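Long-range contact in Afp3 (Serratia entomophila, PDB 6RBN), which probably forms part of the contractile sheath around the inner tube of the anti-feeding prophage, a phage-tail-like injection system: residues Ala355-Met367 against Arg379-Leu391. Sequence-based numbering, arbitrary orientation.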
loop_
_atom_site.group_PDB
_atom_site.type_symbol
_atom_site.label_atom_id
_atom_site.label_comp_id
_atom_site.label_asym_id
_atom_site.label_seq_id
_atom_site.Cartn_x
_atom_site.Cartn_y
_atom_site.Cartn_z
ATOM N N ALA D 355 -49.029 -30.948 2.735
ATOM C CA ALA D 355 -47.853 -30.903 1.878
ATOM C C ALA D 355 -46.623 -30.410 2.620
ATOM O O ALA D 355 -45.503 -30.806 2.281
ATOM C CB ALA D 355 -48.111 -30.013 0.666
ATOM N N ALA D 356 -46.802 -29.545 3.617
ATOM C CA ALA D 356 -45.658 -29.076 4.387
ATOM C C ALA D 356 -45.161 -30.152 5.338
ATOM O O ALA D 356 -43.954 -30.297 5.538
ATOM C CB ALA D 356 -46.020 -27.808 5.152
ATOM N N GLU D 357 -46.077 -30.921 5.930
ATOM C CA GLU D 357 -45.681 -32.033 6.786
ATOM C C GLU D 357 -45.027 -33.149 5.982
ATOM O O GLU D 357 -44.199 -33.894 6.510
ATOM C CB GLU D 357 -46.893 -32.568 7.543
ATOM C CG GLU D 357 -47.405 -31.661 8.642
ATOM C CD GLU D 357 -48.726 -32.138 9.208
ATOM O OE1 GLU D 357 -49.294 -33.104 8.657
ATOM O OE2 GLU D 357 -49.207 -31.544 10.194
ATOM N N ARG D 358 -45.390 -33.283 4.707
ATOM C CA ARG D 358 -44.800 -34.327 3.877
ATOM C C ARG D 358 -43.386 -33.959 3.449
ATOM O O ARG D 358 -42.517 -34.828 3.338
ATOM C CB ARG D 358 -45.685 -34.576 2.658
ATOM C CG ARG D 358 -45.277 -35.750 1.796
ATOM C CD ARG D 358 -46.243 -35.937 0.638
ATOM N NE ARG D 358 -47.593 -36.243 1.103
ATOM C CZ ARG D 358 -48.641 -35.445 0.935
ATOM N NH1 ARG D 358 -48.502 -34.290 0.301
ATOM N NH2 ARG D 358 -49.830 -35.804 1.393
ATOM N N ASP D 359 -43.133 -32.670 3.214
ATOM C CA ASP D 359 -41.817 -32.247 2.752
ATOM C C ASP D 359 -40.838 -32.043 3.898
ATOM O O ASP D 359 -39.628 -32.184 3.700
ATOM C CB ASP D 359 -41.932 -30.964 1.935
ATOM C CG ASP D 359 -42.620 -31.184 0.607
ATOM O OD1 ASP D 359 -42.522 -32.305 0.069
ATOM O OD2 ASP D 359 -43.255 -30.238 0.099
ATOM N N ILE D 360 -41.333 -31.691 5.083
ATOM C CA ILE D 360 -40.480 -31.672 6.267
ATOM C C ILE D 360 -40.067 -33.088 6.645
ATOM O O ILE D 360 -38.911 -33.334 7.010
ATOM C CB ILE D 360 -41.193 -30.934 7.417
ATOM C CG1 ILE D 360 -41.256 -29.437 7.123
ATOM C CG2 ILE D 360 -40.518 -31.159 8.755
ATOM C CD1 ILE D 360 -42.142 -28.677 8.068
ATOM N N LYS D 361 -40.987 -34.049 6.508
ATOM C CA LYS D 361 -40.686 -35.444 6.822
ATOM C C LYS D 361 -39.636 -36.020 5.879
ATOM O O LYS D 361 -38.771 -36.792 6.304
ATOM C CB LYS D 361 -41.967 -36.273 6.765
ATOM C CG LYS D 361 -41.809 -37.726 7.143
ATOM C CD LYS D 361 -43.143 -38.435 7.102
ATOM C CE LYS D 361 -42.992 -39.902 7.439
ATOM N NZ LYS D 361 -44.298 -40.613 7.402
ATOM N N LYS D 362 -39.673 -35.634 4.604
ATOM C CA LYS D 362 -38.653 -36.093 3.669
ATOM C C LYS D 362 -37.312 -35.415 3.889
ATOM O O LYS D 362 -36.289 -35.924 3.422
ATOM C CB LYS D 362 -39.111 -35.865 2.230
ATOM C CG LYS D 362 -40.216 -36.801 1.776
ATOM C CD LYS D 362 -40.704 -36.466 0.371
ATOM C CE LYS D 362 -39.978 -37.271 -0.699
ATOM N NZ LYS D 362 -38.566 -36.849 -0.924
ATOM N N ALA D 363 -37.286 -34.281 4.585
ATOM C CA ALA D 363 -36.046 -33.568 4.848
ATOM C C ALA D 363 -35.363 -34.011 6.130
ATOM O O ALA D 363 -34.141 -33.864 6.244
ATOM C CB ALA D 363 -36.307 -32.062 4.913
ATOM N N LEU D 364 -36.108 -34.548 7.092
ATOM C CA LEU D 364 -35.545 -34.926 8.380
ATOM C C LEU D 364 -35.163 -36.393 8.466
ATOM O O LEU D 364 -34.514 -36.783 9.439
ATOM C CB LEU D 364 -36.530 -34.605 9.506
ATOM C CG LEU D 364 -36.936 -33.142 9.635
ATOM C CD1 LEU D 364 -37.868 -32.954 10.816
ATOM C CD2 LEU D 364 -35.734 -32.235 9.714
ATOM N N GLN D 365 -35.567 -37.211 7.497
ATOM C CA GLN D 365 -35.150 -38.610 7.491
ATOM C C GLN D 365 -33.648 -38.856 7.306
ATOM O O GLN D 365 -33.185 -39.909 7.775
ATOM C CB GLN D 365 -35.957 -39.386 6.442
ATOM C CG GLN D 365 -37.375 -39.671 6.892
ATOM C CD GLN D 365 -38.188 -40.403 5.855
ATOM O OE1 GLN D 365 -37.727 -40.639 4.742
ATOM N NE2 GLN D 365 -39.410 -40.770 6.215
ATOM N N PRO D 366 -32.851 -37.999 6.653
ATOM C CA PRO D 366 -31.394 -38.110 6.846
ATOM C C PRO D 366 -30.922 -37.851 8.269
ATOM O O PRO D 366 -29.837 -38.322 8.630
ATOM C CB PRO D 366 -30.835 -37.067 5.873
ATOM C CG PRO D 366 -31.802 -37.056 4.787
ATOM C CD PRO D 366 -33.141 -37.239 5.419
ATOM N N MET D 367 -31.682 -37.129 9.093
ATOM C CA MET D 367 -31.294 -36.871 10.472
ATOM C C MET D 367 -31.841 -37.902 11.455
ATOM O O MET D 367 -31.960 -37.599 12.646
ATOM C CB MET D 367 -31.726 -35.466 10.897
ATOM C CG MET D 367 -30.730 -34.374 10.537
ATOM S SD MET D 367 -30.718 -33.889 8.805
ATOM C CE MET D 367 -32.150 -32.823 8.748
ATOM N N ARG D 379 -29.472 -28.658 14.028
ATOM C CA ARG D 379 -29.436 -29.008 12.613
ATOM C C ARG D 379 -30.819 -29.350 12.092
ATOM O O ARG D 379 -31.099 -29.167 10.903
ATOM C CB ARG D 379 -28.487 -30.179 12.374
ATOM C CG ARG D 379 -27.027 -29.856 12.593
ATOM C CD ARG D 379 -26.155 -31.091 12.433
ATOM N NE ARG D 379 -26.121 -31.579 11.060
ATOM C CZ ARG D 379 -26.679 -32.714 10.652
ATOM N NH1 ARG D 379 -27.321 -33.488 11.515
ATOM N NH2 ARG D 379 -26.596 -33.077 9.381
ATOM N N VAL D 380 -31.689 -29.855 12.962
ATOM C CA VAL D 380 -33.057 -30.168 12.575
ATOM C C VAL D 380 -33.917 -28.908 12.576
ATOM O O VAL D 380 -34.783 -28.733 11.712
ATOM C CB VAL D 380 -33.601 -31.265 13.509
ATOM C CG1 VAL D 380 -35.044 -31.514 13.271
ATOM C CG2 VAL D 380 -32.852 -32.555 13.278
ATOM N N GLN D 381 -33.661 -27.996 13.517
ATOM C CA GLN D 381 -34.411 -26.744 13.589
ATOM C C GLN D 381 -34.133 -25.853 12.385
ATOM O O GLN D 381 -35.041 -25.189 11.877
ATOM C CB GLN D 381 -34.066 -26.009 14.881
ATOM C CG GLN D 381 -34.836 -24.727 15.092
ATOM C CD GLN D 381 -34.477 -24.035 16.379
ATOM O OE1 GLN D 381 -33.612 -24.492 17.117
ATOM N NE2 GLN D 381 -35.137 -22.922 16.654
ATOM N N THR D 382 -32.894 -25.848 11.896
ATOM C CA THR D 382 -32.544 -25.011 10.755
ATOM C C THR D 382 -33.102 -25.584 9.457
ATOM O O THR D 382 -33.508 -24.835 8.563
ATOM C CB THR D 382 -31.027 -24.864 10.685
ATOM O OG1 THR D 382 -30.547 -24.360 11.936
ATOM C CG2 THR D 382 -30.605 -23.898 9.602
ATOM N N ALA D 383 -33.157 -26.914 9.353
ATOM C CA ALA D 383 -33.703 -27.546 8.156
ATOM C C ALA D 383 -35.202 -27.317 8.027
ATOM O O ALA D 383 -35.728 -27.297 6.910
ATOM C CB ALA D 383 -33.398 -29.041 8.168
ATOM N N ILE D 384 -35.901 -27.140 9.145
ATOM C CA ILE D 384 -37.314 -26.789 9.089
ATOM C C ILE D 384 -37.476 -25.292 8.871
ATOM O O ILE D 384 -38.360 -24.854 8.128
ATOM C CB ILE D 384 -38.025 -27.269 10.368
ATOM C CG1 ILE D 384 -37.889 -28.779 10.510
ATOM C CG2 ILE D 384 -39.497 -26.938 10.334
ATOM C CD1 ILE D 384 -38.356 -29.298 11.839
ATOM N N ASP D 385 -36.601 -24.490 9.482
ATOM C CA ASP D 385 -36.675 -23.039 9.344
ATOM C C ASP D 385 -36.317 -22.581 7.938
ATOM O O ASP D 385 -36.844 -21.567 7.468
ATOM C CB ASP D 385 -35.751 -22.378 10.363
ATOM C CG ASP D 385 -35.897 -20.875 10.399
ATOM O OD1 ASP D 385 -36.885 -20.389 10.983
ATOM O OD2 ASP D 385 -35.025 -20.178 9.840
ATOM N N ASN D 386 -35.430 -23.303 7.253
ATOM C CA ASN D 386 -35.139 -22.971 5.863
ATOM C C ASN D 386 -36.292 -23.346 4.949
ATOM O O ASN D 386 -36.502 -22.694 3.921
ATOM C CB ASN D 386 -33.865 -23.666 5.395
ATOM C CG ASN D 386 -32.621 -23.088 6.018
ATOM O OD1 ASN D 386 -32.517 -21.879 6.215
ATOM N ND2 ASN D 386 -31.655 -23.942 6.306
ATOM N N TYR D 387 -37.037 -24.394 5.293
ATOM C CA TYR D 387 -38.179 -24.783 4.476
ATOM C C TYR D 387 -39.339 -23.818 4.663
ATOM O O TYR D 387 -39.989 -23.418 3.692
ATOM C CB TYR D 387 -38.611 -26.210 4.813
ATOM C CG TYR D 387 -39.799 -26.664 4.009
ATOM C CD1 TYR D 387 -39.660 -27.016 2.677
ATOM C CD2 TYR D 387 -41.064 -26.728 4.575
ATOM C CE1 TYR D 387 -40.744 -27.421 1.933
ATOM C CE2 TYR D 387 -42.151 -27.128 3.838
ATOM C CZ TYR D 387 -41.985 -27.474 2.520
ATOM O OH TYR D 387 -43.067 -27.878 1.779
ATOM N N LEU D 388 -39.620 -23.440 5.910
ATOM C CA LEU D 388 -40.747 -22.560 6.181
ATOM C C LEU D 388 -40.484 -21.129 5.748
ATOM O O LEU D 388 -41.438 -20.373 5.555
ATOM C CB LEU D 388 -41.094 -22.586 7.665
ATOM C CG LEU D 388 -41.587 -23.913 8.224
ATOM C CD1 LEU D 388 -41.809 -23.783 9.708
ATOM C CD2 LEU D 388 -42.849 -24.343 7.525
ATOM N N TYR D 389 -39.221 -20.735 5.605
ATOM C CA TYR D 389 -38.936 -19.404 5.090
ATOM C C TYR D 389 -39.223 -19.315 3.600
ATOM O O TYR D 389 -39.733 -18.294 3.132
ATOM C CB TYR D 389 -37.486 -19.018 5.364
ATOM C CG TYR D 389 -37.145 -17.621 4.907
ATOM C CD1 TYR D 389 -37.539 -16.516 5.644
ATOM C CD2 TYR D 389 -36.438 -17.407 3.733
ATOM C CE1 TYR D 389 -37.235 -15.240 5.231
ATOM C CE2 TYR D 389 -36.139 -16.137 3.307
ATOM C CZ TYR D 389 -36.535 -15.058 4.062
ATOM O OH TYR D 389 -36.228 -13.787 3.639
ATOM N N ARG D 390 -38.907 -20.361 2.839
ATOM C CA ARG D 390 -39.147 -20.307 1.406
ATOM C C ARG D 390 -40.572 -20.688 1.030
ATOM O O ARG D 390 -40.901 -20.674 -0.158
ATOM C CB ARG D 390 -38.149 -21.187 0.651
ATOM C CG ARG D 390 -38.254 -22.670 0.917
ATOM C CD ARG D 390 -37.286 -23.437 0.022
ATOM N NE ARG D 390 -35.885 -23.129 0.303
ATOM C CZ ARG D 390 -35.119 -23.817 1.145
ATOM N NH1 ARG D 390 -35.610 -24.867 1.784
ATOM N NH2 ARG D 390 -33.855 -23.462 1.337
ATOM N N LEU D 391 -41.414 -21.046 2.001
ATOM C CA LEU D 391 -42.852 -21.014 1.762
ATOM C C LEU D 391 -43.412 -19.621 1.980
ATOM O O LEU D 391 -44.313 -19.192 1.254
ATOM C CB LEU D 391 -43.590 -21.995 2.670
ATOM C CG LEU D 391 -43.518 -23.493 2.419
ATOM C CD1 LEU D 391 -44.283 -24.197 3.510
ATOM C CD2 LEU D 391 -44.104 -23.815 1.065
#
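Helix 355-364 and helix 379-391 run roughly antiparallel, with axes 10.1 Å apart at an angle of 143°, and the backbones come nearest where Ile360 faces Ile384. The pair is a helical hairpin in the C-terminal domain of the tail sheath protein. Its interface is mainly apolar. Ile360 and Ile384 meet at about a right angle, with Ile360 CD1 3.9 Å from Ile384 CG2. Leu364 reaches both Ile384 and Val380: its CD1 touches Ile384 CD1, and its CD2 lies 3.7 Å from Val380 CG1. The Met367 chain bends at chi2 (76°) and chi3, which brings CE to Ala383 CB at 4.0 Å. Its CG packs against Val380 CG2 and Arg379 NH1. Strands 406-409 and 425-432 pack on the hairpin through Val408 on Ile384 and Ile428 on Val380. Phe348 and Leu346 of a neighbouring Afp2 chain rest on Ile360 and Leu364, so the hairpin also takes part in a contact between Afp3 and Afp2. At the other end, Tyr387 CG is anti to the backbone N (chi1 179°), and the ring reaches across to helix 355-364. Tyr387 CD2 sits 3.7 Å from Ile360 CG1, while Asp359 CB lies 3.5 Å from Tyr387 CZ.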